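Long-range contacts in putative calcium binding protein (Streptomyces coelicolor, PDB 3AKB), which binds calcium ions in helix-loop-helix EF-hand sites and probably takes part in calcium-mediated regulation: residues Lys31-Glu36 with Ala121-Ala126; Ala35-Ala40 with Leu104-Thr109; Gly51-Leu56 with Arg97-Ala102; Val115-Thr120 with Gln136-Leu141. The protein carries 2 engineered substitutions. One frame throughout, in Å; residues are numbered along the deposited sequence.

Contact 1: residues Lys31-Glu36 with Ala121-Ala126; sequences KAMLAE and ARALTA. Engineered in segment 31-36: Met33 (natural residue Leu). With CA (calcium ion), chain J.
Glu36 and Arg122 meet because each chain bends once on its way across. Glu36 leaves with CG anti to its own N (chi1 171°) and then turns at chi2, whereas Arg122 sets CG anti to its carbonyl carbon and turns at chi3. The carboxylate and guanidinium planes are steeply inclined to each other, 77° apart. Arg122 takes hold of Glu36 side-on with two nitrogens, and both partners lie near the guanidinium plane. NE donates to the anti side of OE2 at 2.9 Å in a nearly straight salt-bridged bond (162°). NH2 donates to the backbone O of Glu36, also at 2.9 Å, from above that carbonyl's plane. The third nitrogen, NH1, has a salt bridge to Asp119, so carboxylates on both helices fix the rotation of the guanidinium group. On the other oxygen of Glu36, OE1 accepts from a water at 2.8 Å. This water is bound to the calcium ion that Thr125 OG1 also ligates, and the same hydroxyl donates to Arg122 O.

Beside the polar group lies close apolar packing. Ala126 CB sits 3.8 Å from Met33 CA and 4.3 Å from Met33 CB, and Ala32 CB touches Ala126 O at 3.7 Å. The extended chain of Met33, an engineered residue, brings CE to 3.9 Å from Ala123 CB. Alanines line the interface, where the segment axes come within 8.9 Å. A salt-bridged polar group beside alanine packing joins helix 23-37, carrying the calcium ligand Asp25, to helix 117-126 in this largely helical EF-hand fold.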
loop_
_atom_site.group_PDB
_atom_site.type_symbol
_atom_site.label_atom_id
_atom_site.label_comp_id
_atom_site.label_asym_id
_atom_site.label_seq_id
_atom_site.Cartn_x
_atom_site.Cartn_y
_atom_site.Cartn_z
ATOM N N LYS A 31 8.556 5.472 -5.963
ATOM C CA LYS A 31 9.341 5.706 -7.182
ATOM C C LYS A 31 8.763 4.871 -8.343
ATOM O O LYS A 31 8.579 5.360 -9.461
ATOM C CB LYS A 31 10.814 5.331 -6.947
ATOM C CG LYS A 31 11.676 5.561 -8.157
ATOM C CD LYS A 31 13.130 5.215 -7.895
ATOM C CE LYS A 31 13.916 6.433 -7.495
ATOM N NZ LYS A 31 15.361 6.316 -7.904
ATOM N N ALA A 32 8.445 3.614 -8.063
ATOM C CA ALA A 32 8.012 2.704 -9.128
ATOM C C ALA A 32 6.633 3.111 -9.637
ATOM O O ALA A 32 6.359 3.033 -10.843
ATOM C CB ALA A 32 8.026 1.245 -8.639
ATOM N N MET A 33 5.765 3.569 -8.739
ATOM C CA MET A 33 4.437 3.983 -9.189
ATOM C C MET A 33 4.523 5.256 -10.036
ATOM O O MET A 33 3.845 5.377 -11.050
ATOM C CB MET A 33 3.468 4.224 -8.014
ATOM C CG MET A 33 2.044 4.364 -8.473
ATOM S SD MET A 33 0.890 5.190 -7.273
ATOM C CE MET A 33 -0.579 5.175 -8.364
ATOM N N LEU A 34 5.345 6.210 -9.604
ATOM C CA LEU A 34 5.553 7.415 -10.392
ATOM C C LEU A 34 6.109 7.110 -11.776
ATOM O O LEU A 34 5.699 7.749 -12.775
ATOM C CB LEU A 34 6.485 8.375 -9.637
ATOM C CG LEU A 34 5.866 8.919 -8.352
ATOM C CD1 LEU A 34 6.945 9.679 -7.556
ATOM C CD2 LEU A 34 4.655 9.805 -8.583
ATOM N N ALA A 35 7.054 6.171 -11.847
ATOM C CA ALA A 35 7.624 5.766 -13.123
ATOM C C ALA A 35 6.578 5.122 -14.037
ATOM O O ALA A 35 6.533 5.427 -15.253
ATOM C CB ALA A 35 8.798 4.841 -12.894
ATOM N N GLU A 36 5.703 4.289 -13.459
ATOM C CA GLU A 36 4.652 3.618 -14.227
ATOM C C GLU A 36 3.723 4.630 -14.918
ATOM O O GLU A 36 3.304 4.415 -16.077
ATOM C CB GLU A 36 3.853 2.679 -13.300
ATOM C CG GLU A 36 2.584 2.056 -13.902
ATOM C CD GLU A 36 2.880 1.134 -15.051
ATOM O OE1 GLU A 36 3.865 0.372 -14.955
ATOM O OE2 GLU A 36 2.155 1.178 -16.066
ATOM N N ALA A 121 -5.034 -1.621 -11.688
ATOM C CA ALA A 121 -4.181 -2.784 -11.906
ATOM C C ALA A 121 -2.709 -2.400 -12.119
ATOM O O ALA A 121 -1.797 -3.047 -11.569
ATOM C CB ALA A 121 -4.720 -3.638 -13.069
ATOM N N ARG A 122 -2.477 -1.329 -12.889
ATOM C CA ARG A 122 -1.113 -0.818 -13.124
ATOM C C ARG A 122 -0.452 -0.408 -11.826
ATOM O O ARG A 122 0.727 -0.677 -11.607
ATOM C CB ARG A 122 -1.155 0.383 -14.058
ATOM C CG ARG A 122 -1.463 0.001 -15.480
ATOM C CD ARG A 122 -1.695 1.264 -16.340
ATOM N NE ARG A 122 -0.526 2.143 -16.430
ATOM C CZ ARG A 122 -0.566 3.379 -16.919
ATOM N NH1 ARG A 122 -1.718 3.890 -17.326
ATOM N NH2 ARG A 122 0.537 4.107 -16.992
ATOM N N ALA A 123 -1.220 0.267 -10.973
ATOM C CA ALA A 123 -0.685 0.640 -9.662
ATOM C C ALA A 123 -0.250 -0.582 -8.868
ATOM O O ALA A 123 0.854 -0.617 -8.318
ATOM C CB ALA A 123 -1.704 1.473 -8.847
ATOM N N LEU A 124 -1.120 -1.590 -8.819
ATOM C CA LEU A 124 -0.806 -2.819 -8.101
ATOM C C LEU A 124 0.448 -3.505 -8.647
ATOM O O LEU A 124 1.245 -4.016 -7.851
ATOM C CB LEU A 124 -2.009 -3.754 -8.138
ATOM C CG LEU A 124 -3.201 -3.182 -7.356
ATOM C CD1 LEU A 124 -4.356 -4.178 -7.438
ATOM C CD2 LEU A 124 -2.866 -2.833 -5.907
ATOM N N THR A 125 0.633 -3.509 -9.970
ATOM C CA THR A 125 1.857 -4.107 -10.525
ATOM C C THR A 125 3.096 -3.300 -10.138
ATOM O O THR A 125 4.165 -3.866 -9.883
ATOM C CB THR A 125 1.822 -4.349 -12.033
ATOM O OG1 THR A 125 1.767 -3.101 -12.738
ATOM C CG2 THR A 125 0.652 -5.235 -12.395
ATOM N N ALA A 126 2.955 -1.979 -10.075
ATOM C CA ALA A 126 4.081 -1.156 -9.605
ATOM C C ALA A 126 4.481 -1.540 -8.182
ATOM O O ALA A 126 5.663 -1.462 -7.826
ATOM C CB ALA A 126 3.780 0.323 -9.697
HETATM CA CA CA J . 1.133 -3.264 -15.311
HETATM O O HOH W 1 3.225 -1.839 -16.514
#

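Contact 2: residues Ala35-Ala40 with Leu104-Thr109. With CA (calcium ion), chain C.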
loop_
_atom_site.group_PDB
_atom_site.type_symbol
_atom_site.label_atom_id
_atom_site.label_comp_id
_atom_site.label_asym_id
_atom_site.label_seq_id
_atom_site.Cartn_x
_atom_site.Cartn_y
_atom_site.Cartn_z
ATOM N N ALA A 35 7.054 6.171 -11.847
ATOM C CA ALA A 35 7.624 5.766 -13.123
ATOM C C ALA A 35 6.578 5.122 -14.037
ATOM O O ALA A 35 6.533 5.427 -15.253
ATOM C CB ALA A 35 8.798 4.841 -12.894
ATOM N N GLU A 36 5.703 4.289 -13.459
ATOM C CA GLU A 36 4.652 3.618 -14.227
ATOM C C GLU A 36 3.723 4.630 -14.918
ATOM O O GLU A 36 3.304 4.415 -16.077
ATOM C CB GLU A 36 3.853 2.679 -13.300
ATOM C CG GLU A 36 2.584 2.056 -13.902
ATOM C CD GLU A 36 2.880 1.134 -15.051
ATOM O OE1 GLU A 36 3.865 0.372 -14.955
ATOM O OE2 GLU A 36 2.155 1.178 -16.066
ATOM N N PHE A 37 3.384 5.699 -14.203
ATOM C CA PHE A 37 2.463 6.727 -14.704
ATOM C C PHE A 37 3.154 7.945 -15.339
ATOM O O PHE A 37 2.486 8.862 -15.807
ATOM C CB PHE A 37 1.511 7.133 -13.591
ATOM C CG PHE A 37 0.493 6.083 -13.308
ATOM C CD1 PHE A 37 -0.653 5.990 -14.101
ATOM C CD2 PHE A 37 0.719 5.127 -12.318
ATOM C CE1 PHE A 37 -1.574 4.971 -13.856
ATOM C CE2 PHE A 37 -0.191 4.093 -12.087
ATOM C CZ PHE A 37 -1.335 4.019 -12.841
ATOM N N GLY A 38 4.481 7.954 -15.354
ATOM C CA GLY A 38 5.200 9.090 -15.953
ATOM C C GLY A 38 4.995 10.404 -15.234
ATOM O O GLY A 38 5.026 11.497 -15.863
ATOM N N VAL A 39 4.820 10.312 -13.923
ATOM C CA VAL A 39 4.636 11.481 -13.063
ATOM C C VAL A 39 5.974 11.808 -12.405
ATOM O O VAL A 39 6.607 10.935 -11.814
ATOM C CB VAL A 39 3.534 11.247 -12.007
ATOM C CG1 VAL A 39 3.456 12.409 -11.020
ATOM C CG2 VAL A 39 2.208 11.006 -12.695
ATOM N N ALA A 40 6.420 13.052 -12.557
ATOM C CA ALA A 40 7.743 13.451 -12.056
ATOM C C ALA A 40 7.823 13.486 -10.540
ATOM O O ALA A 40 6.900 13.939 -9.860
ATOM C CB ALA A 40 8.148 14.818 -12.624
ATOM N N LEU A 104 -4.107 7.737 -5.747
ATOM C CA LEU A 104 -5.220 7.980 -6.669
ATOM C C LEU A 104 -4.936 9.157 -7.601
ATOM O O LEU A 104 -5.283 9.132 -8.782
ATOM C CB LEU A 104 -6.531 8.230 -5.909
ATOM C CG LEU A 104 -7.081 6.937 -5.292
ATOM C CD1 LEU A 104 -8.122 7.216 -4.257
ATOM C CD2 LEU A 104 -7.713 5.993 -6.342
ATOM N N GLY A 105 -4.318 10.205 -7.064
ATOM C CA GLY A 105 -3.990 11.378 -7.896
ATOM C C GLY A 105 -3.019 11.011 -9.000
ATOM O O GLY A 105 -3.149 11.468 -10.145
ATOM N N VAL A 106 -2.026 10.196 -8.657
ATOM C CA VAL A 106 -1.057 9.749 -9.654
ATOM C C VAL A 106 -1.678 8.909 -10.763
ATOM O O VAL A 106 -1.293 9.041 -11.946
ATOM C CB VAL A 106 0.114 8.985 -8.972
ATOM C CG1 VAL A 106 1.023 8.321 -9.975
ATOM C CG2 VAL A 106 0.914 9.941 -8.121
ATOM N N ALA A 107 -2.618 8.044 -10.371
ATOM C CA ALA A 107 -3.239 7.102 -11.301
ATOM C C ALA A 107 -4.421 7.694 -12.095
ATOM O O ALA A 107 -4.987 7.022 -12.972
ATOM C CB ALA A 107 -3.662 5.818 -10.559
ATOM N N ASP A 108 -4.796 8.930 -11.780
ATOM C CA ASP A 108 -5.826 9.661 -12.526
ATOM C C ASP A 108 -5.176 10.339 -13.729
ATOM O O ASP A 108 -4.594 11.405 -13.605
ATOM C CB ASP A 108 -6.487 10.691 -11.603
ATOM C CG ASP A 108 -7.428 11.619 -12.338
ATOM O OD1 ASP A 108 -7.783 11.305 -13.500
ATOM O OD2 ASP A 108 -7.863 12.624 -11.720
ATOM N N THR A 109 -5.252 9.694 -14.887
ATOM C CA THR A 109 -4.455 10.111 -16.031
ATOM C C THR A 109 -5.094 11.241 -16.840
ATOM O O THR A 109 -4.395 11.925 -17.593
ATOM C CB THR A 109 -4.129 8.937 -16.952
ATOM O OG1 THR A 109 -5.334 8.442 -17.549
ATOM C CG2 THR A 109 -3.416 7.838 -16.192
HETATM CA CA CA C . -9.414 9.946 -14.408
HETATM O O HOH W 2 -7.903 8.581 -15.508
HETATM O O HOH W 3 -10.990 8.691 -15.606
#
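Phe37 projects from the last turn of helix 23-37 onto the end of helix 89-107. Its CB starts against Val106, 3.8 Å from CG1, and CG comes 3.7 Å from Val106 O, which approaches the ring obliquely. Along one flank, CD1 meets Thr109 CG2 at 3.9 Å, the methyl lying at the ring edge near its plane. Further out, CE1 is 3.7 Å from Ala107 CA, and CZ at the tip is 3.7 Å from Ala107 CB. Ala107 CA stands over one face in a CH-pi contact, 3.9 Å from the ring centroid and 18° off the normal. With chi1 at -73°, CG lies beside the backbone N and the ring is laid across this helix end. Val39 adds a second touch, its CG2 packing 4.0 Å from Val106 CG1. It follows Gly38, whose positive phi closes the helix in a Schellman motif and turns the chain so that Val39 faces Val106.

The residue after Ala107 is Asp108, whose OD1 binds a calcium ion at 2.3 Å together with Asp110, Asp112, Ala114 and two waters. Phe37 therefore packs at the junction of entering helix and calcium loop in an EF-hand.

Contact 3: residues Gly51-Leu56 with Arg97-Ala102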
loop_
_atom_site.group_PDB
_atom_site.type_symbol
_atom_site.label_atom_id
_atom_site.label_comp_id
_atom_site.label_asym_id
_atom_site.label_seq_id
_atom_site.Cartn_x
_atom_site.Cartn_y
_atom_site.Cartn_z
ATOM N N GLY A 51 5.573 11.990 0.280
ATOM C CA GLY A 51 5.151 12.381 1.621
ATOM C C GLY A 51 4.206 11.366 2.246
ATOM O O GLY A 51 4.338 11.003 3.428
ATOM N N GLY A 52 3.241 10.898 1.462
ATOM C CA GLY A 52 2.299 9.911 1.996
ATOM C C GLY A 52 2.958 8.582 2.298
ATOM O O GLY A 52 2.645 7.939 3.292
ATOM N N ALA A 53 3.901 8.181 1.442
ATOM C CA ALA A 53 4.616 6.925 1.641
ATOM C C ALA A 53 5.455 6.995 2.907
ATOM O O ALA A 53 5.492 6.027 3.674
ATOM C CB ALA A 53 5.509 6.623 0.452
ATOM N N GLU A 54 6.088 8.145 3.150
ATOM C CA GLU A 54 6.895 8.315 4.378
ATOM C C GLU A 54 6.001 8.238 5.626
ATOM O O GLU A 54 6.385 7.634 6.656
ATOM C CB GLU A 54 7.703 9.614 4.343
ATOM C CG GLU A 54 8.778 9.713 5.456
ATOM C CD GLU A 54 8.267 10.208 6.801
ATOM O OE1 GLU A 54 7.130 10.707 6.871
ATOM O OE2 GLU A 54 9.027 10.097 7.799
ATOM N N ALA A 55 4.824 8.855 5.539
ATOM C CA ALA A 55 3.896 8.831 6.665
ATOM C C ALA A 55 3.410 7.404 6.954
ATOM O O ALA A 55 3.238 7.031 8.114
ATOM C CB ALA A 55 2.724 9.756 6.383
ATOM N N LEU A 56 3.207 6.618 5.904
ATOM C CA LEU A 56 2.770 5.231 6.099
ATOM C C LEU A 56 3.890 4.429 6.752
ATOM O O LEU A 56 3.625 3.628 7.639
ATOM C CB LEU A 56 2.317 4.601 4.783
ATOM C CG LEU A 56 1.793 3.157 4.799
ATOM C CD1 LEU A 56 0.812 2.924 5.942
ATOM C CD2 LEU A 56 1.132 2.877 3.463
ATOM N N ARG A 97 -4.057 6.802 4.610
ATOM C CA ARG A 97 -4.928 7.577 3.753
ATOM C C ARG A 97 -4.157 8.631 2.922
ATOM O O ARG A 97 -4.438 8.778 1.748
ATOM C CB ARG A 97 -6.055 8.253 4.556
ATOM C CG ARG A 97 -7.130 8.805 3.653
ATOM C CD ARG A 97 -8.244 9.507 4.424
ATOM N NE ARG A 97 -9.133 8.531 5.052
ATOM C CZ ARG A 97 -10.189 7.979 4.475
ATOM N NH1 ARG A 97 -10.506 8.256 3.226
ATOM N NH2 ARG A 97 -10.930 7.130 5.164
ATOM N N PRO A 98 -3.187 9.361 3.514
ATOM C CA PRO A 98 -2.453 10.316 2.647
ATOM C C PRO A 98 -1.750 9.642 1.470
ATOM O O PRO A 98 -1.814 10.157 0.334
ATOM C CB PRO A 98 -1.443 10.956 3.612
ATOM C CG PRO A 98 -2.201 10.857 4.949
ATOM C CD PRO A 98 -2.799 9.497 4.931
ATOM N N PHE A 99 -1.130 8.487 1.721
ATOM C CA PHE A 99 -0.522 7.719 0.631
ATOM C C PHE A 99 -1.570 7.300 -0.405
ATOM O O PHE A 99 -1.381 7.468 -1.610
ATOM C CB PHE A 99 0.190 6.469 1.160
ATOM C CG PHE A 99 0.749 5.582 0.067
ATOM C CD1 PHE A 99 1.876 5.974 -0.652
ATOM C CD2 PHE A 99 0.140 4.364 -0.239
ATOM C CE1 PHE A 99 2.397 5.157 -1.668
ATOM C CE2 PHE A 99 0.665 3.544 -1.247
ATOM C CZ PHE A 99 1.786 3.942 -1.950
ATOM N N LEU A 100 -2.670 6.729 0.067
ATOM C CA LEU A 100 -3.695 6.235 -0.856
ATOM C C LEU A 100 -4.358 7.368 -1.651
ATOM O O LEU A 100 -4.618 7.237 -2.845
ATOM C CB LEU A 100 -4.722 5.383 -0.103
ATOM C CG LEU A 100 -4.159 4.112 0.562
ATOM C CD1 LEU A 100 -5.220 3.493 1.487
ATOM C CD2 LEU A 100 -3.701 3.093 -0.465
ATOM N N HIS A 101 -4.582 8.503 -0.998
ATOM C CA HIS A 101 -5.115 9.669 -1.698
ATOM C C HIS A 101 -4.166 10.149 -2.790
ATOM O O HIS A 101 -4.569 10.448 -3.927
ATOM C CB HIS A 101 -5.362 10.787 -0.697
ATOM C CG HIS A 101 -6.093 11.962 -1.268
ATOM N ND1 HIS A 101 -5.479 13.111 -1.733
ATOM C CD2 HIS A 101 -7.421 12.152 -1.449
ATOM C CE1 HIS A 101 -6.405 13.945 -2.179
ATOM N NE2 HIS A 101 -7.588 13.392 -2.007
ATOM N N ALA A 102 -2.883 10.222 -2.433
ATOM C CA ALA A 102 -1.852 10.641 -3.391
ATOM C C ALA A 102 -1.691 9.666 -4.558
ATOM O O ALA A 102 -1.451 10.083 -5.703
ATOM C CB ALA A 102 -0.520 10.849 -2.665
HETATM O O HOH W 4 -0.034 7.689 4.306
#
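At Gly52 and Phe99 two nearly antiparallel helices, 152° between their directions, come so close that the two CA atoms are 3.8 Å apart and the axes of the short segments 7.4 Å. The absence of a side chain on Gly52 makes this approach possible, since a CB would have pointed toward the other helix and clashed with Pro98 C and Phe99 CA. Gly52 CA instead rests against Pro98 C.

Phe99 carries most of the side-chain contact. Its CB lies 3.6 Å from Gly52 O, and with CG anti to the backbone N (chi1 176°) the ring is directed past Gly52, across the opposing helix, to lie against Ala53. There it is met obliquely: CD1 touches Ala53 N at 3.7 Å and Ala53 CB at 3.9 Å, while on the other flank CD2 packs against Leu56 CD2 at 4.1 Å. Leu49, one turn earlier on helix 44-64, also touches Phe99.

A single water joins the backbones. It donates to Gly52 O and accepts from Phe99 N, both at 2.9 Å. Helix 89-107 is kinked here, for the N atoms of Pro98 and Phe99 make no bond to the preceding turn. Gly52 O also receives the helical bond from Leu56 N. The contact is thus apolar in its side chains, and the one N-H that the kink leaves without a helical partner, that of Phe99, is met by a bridging water.

Contact 4: residues Val115-Thr120 with Gln136-Leu141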
loop_
_atom_site.group_PDB
_atom_site.type_symbol
_atom_site.label_atom_id
_atom_site.label_comp_id
_atom_site.label_asym_id
_atom_site.label_seq_id
_atom_site.Cartn_x
_atom_site.Cartn_y
_atom_site.Cartn_z
ATOM N N VAL A 115 -10.292 7.146 -11.198
ATOM C CA VAL A 115 -9.255 6.217 -11.629
ATOM C C VAL A 115 -9.953 4.960 -12.172
ATOM O O VAL A 115 -10.869 4.432 -11.538
ATOM C CB VAL A 115 -8.335 5.831 -10.447
ATOM C CG1 VAL A 115 -7.348 4.752 -10.844
ATOM C CG2 VAL A 115 -7.618 7.058 -9.949
ATOM N N THR A 116 -9.518 4.503 -13.337
ATOM C CA THR A 116 -10.099 3.280 -13.911
ATOM C C THR A 116 -9.621 2.006 -13.207
ATOM O O THR A 116 -8.556 1.968 -12.588
ATOM C CB THR A 116 -9.777 3.153 -15.410
ATOM O OG1 THR A 116 -8.369 2.971 -15.568
ATOM C CG2 THR A 116 -10.200 4.410 -16.186
ATOM N N VAL A 117 -10.398 0.936 -13.359
ATOM C CA VAL A 117 -9.938 -0.396 -12.960
ATOM C C VAL A 117 -8.579 -0.766 -13.629
ATOM O O VAL A 117 -7.665 -1.300 -12.969
ATOM C CB VAL A 117 -11.039 -1.450 -13.286
ATOM C CG1 VAL A 117 -10.487 -2.877 -13.154
ATOM C CG2 VAL A 117 -12.213 -1.278 -12.346
ATOM N N ALA A 118 -8.434 -0.489 -14.915
ATOM C CA ALA A 118 -7.193 -0.827 -15.633
ATOM C C ALA A 118 -5.980 -0.109 -15.013
ATOM O O ALA A 118 -4.900 -0.668 -14.878
ATOM C CB ALA A 118 -7.324 -0.494 -17.121
ATOM N N ASP A 119 -6.173 1.154 -14.630
ATOM C CA ASP A 119 -5.067 1.913 -14.039
ATOM C C ASP A 119 -4.806 1.520 -12.582
ATOM O O ASP A 119 -3.677 1.601 -12.104
ATOM C CB ASP A 119 -5.308 3.415 -14.223
ATOM C CG ASP A 119 -5.119 3.847 -15.683
ATOM O OD1 ASP A 119 -4.358 3.145 -16.410
ATOM O OD2 ASP A 119 -5.714 4.863 -16.141
ATOM N N THR A 120 -5.857 1.076 -11.888
ATOM C CA THR A 120 -5.690 0.464 -10.584
ATOM C C THR A 120 -4.804 -0.785 -10.679
ATOM O O THR A 120 -3.916 -0.976 -9.837
ATOM C CB THR A 120 -7.045 0.137 -9.973
ATOM O OG1 THR A 120 -7.756 1.371 -9.827
ATOM C CG2 THR A 120 -6.882 -0.521 -8.584
ATOM N N GLN A 136 -7.240 -9.108 -11.417
ATOM C CA GLN A 136 -8.256 -9.696 -10.546
ATOM C C GLN A 136 -8.521 -8.815 -9.336
ATOM O O GLN A 136 -9.680 -8.542 -9.002
ATOM C CB GLN A 136 -7.839 -11.097 -10.085
ATOM C CG GLN A 136 -7.651 -12.122 -11.197
ATOM C CD GLN A 136 -7.289 -13.513 -10.668
ATOM O OE1 GLN A 136 -7.836 -13.974 -9.658
ATOM N NE2 GLN A 136 -6.359 -14.180 -11.344
ATOM N N ALA A 137 -7.461 -8.345 -8.680
ATOM C CA ALA A 137 -7.644 -7.523 -7.477
ATOM C C ALA A 137 -8.253 -6.163 -7.830
ATOM O O ALA A 137 -9.114 -5.670 -7.106
ATOM C CB ALA A 137 -6.318 -7.342 -6.715
ATOM N N ALA A 138 -7.778 -5.559 -8.913
ATOM C CA ALA A 138 -8.342 -4.269 -9.344
ATOM C C ALA A 138 -9.852 -4.360 -9.567
ATOM O O ALA A 138 -10.593 -3.502 -9.098
ATOM C CB ALA A 138 -7.646 -3.742 -10.607
ATOM N N ALA A 139 -10.292 -5.403 -10.268
ATOM C CA ALA A 139 -11.698 -5.641 -10.527
ATOM C C ALA A 139 -12.508 -5.746 -9.231
ATOM O O ALA A 139 -13.598 -5.181 -9.163
ATOM C CB ALA A 139 -11.869 -6.906 -11.365
ATOM N N ALA A 140 -11.963 -6.457 -8.236
ATOM C CA ALA A 140 -12.634 -6.685 -6.956
ATOM C C ALA A 140 -12.766 -5.412 -6.149
ATOM O O ALA A 140 -13.670 -5.281 -5.320
ATOM C CB ALA A 140 -11.900 -7.768 -6.144
ATOM N N LEU A 141 -11.860 -4.462 -6.385
ATOM C CA LEU A 141 -11.937 -3.166 -5.714
ATOM C C LEU A 141 -13.107 -2.293 -6.176
ATOM O O LEU A 141 -13.511 -1.369 -5.458
ATOM C CB LEU A 141 -10.614 -2.414 -5.891
ATOM C CG LEU A 141 -9.461 -2.973 -5.047
ATOM C CD1 LEU A 141 -8.172 -2.306 -5.442
ATOM C CD2 LEU A 141 -9.754 -2.773 -3.576
#
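Val117 and Thr120 pack on Ala138 and Leu141 where two calcium-binding EF-hand elements lie side by side: helix 117-126 leads away from the loop that begins at Asp108, and helix 131-141 leads into the loop of Asp142, Asp144 and Asp146.

The contact across the segments is made mainly by methyl groups, partly against backbone atoms, with no hydrogen bond between them. Val117 offers CG1, which is anti to its backbone N (chi1 168°) and reaches 3.9 Å from Ala138 CB and 3.8 Å from the backbone N of Ala139. One turn on, Thr120 presents CG2, which touches both Ala138 CB (3.9 Å) and Leu141 CD1 (3.8 Å). Ala138 CB thus sits between two residues of the facing helix, and its small size lets the backbones approach.

Polar bonds stay within residues 115-120. Thr116 is the N-cap: its OG1 accepts from Asp119 N at 3.0 Å, so the first turn has a side-chain acceptor. Thr116 O receives two donors, Thr120 N and Thr120 OG1, the hydroxyl coming from above the carbonyl plane at 2.9 Å. This bond fixes the rotation of Thr120, turning the hydroxyl back onto its own helix and the methyl outward to the partner.

Backbone pairing next door, Val115 with Val149 and Val117 with Gly147, ties together the two calcium loops, as in paired EF-hands. Val117 also touches Asp142, a ligand of the second loop. The nearest approach of the two segments is Val117 O to Ala138 CB, 3.4 Å.

Overall arrangement
Contact 3 is the buried one, its centre about 9 Å from the centre of the chain; contact 1 lies at the surface, and contacts 2 and 4 are partly buried. Contacts 1 and 2 share helix 23-37 and touch each other, with Phe37 packing against Arg122. Contacts 2 and 3 both use helix 89-107, at its end and along its middle, and contacts 1 and 4 both use helix 117-126, which is thus flanked by helices 23-37 and 131-141. The chemistry differs from contact to contact: a salt bridge and a calcium-bound water in contact 1, phenylalanine packing in contact 2, methyl packing in contact 4, and glycine-phenylalanine packing with a bridging water in contact 3.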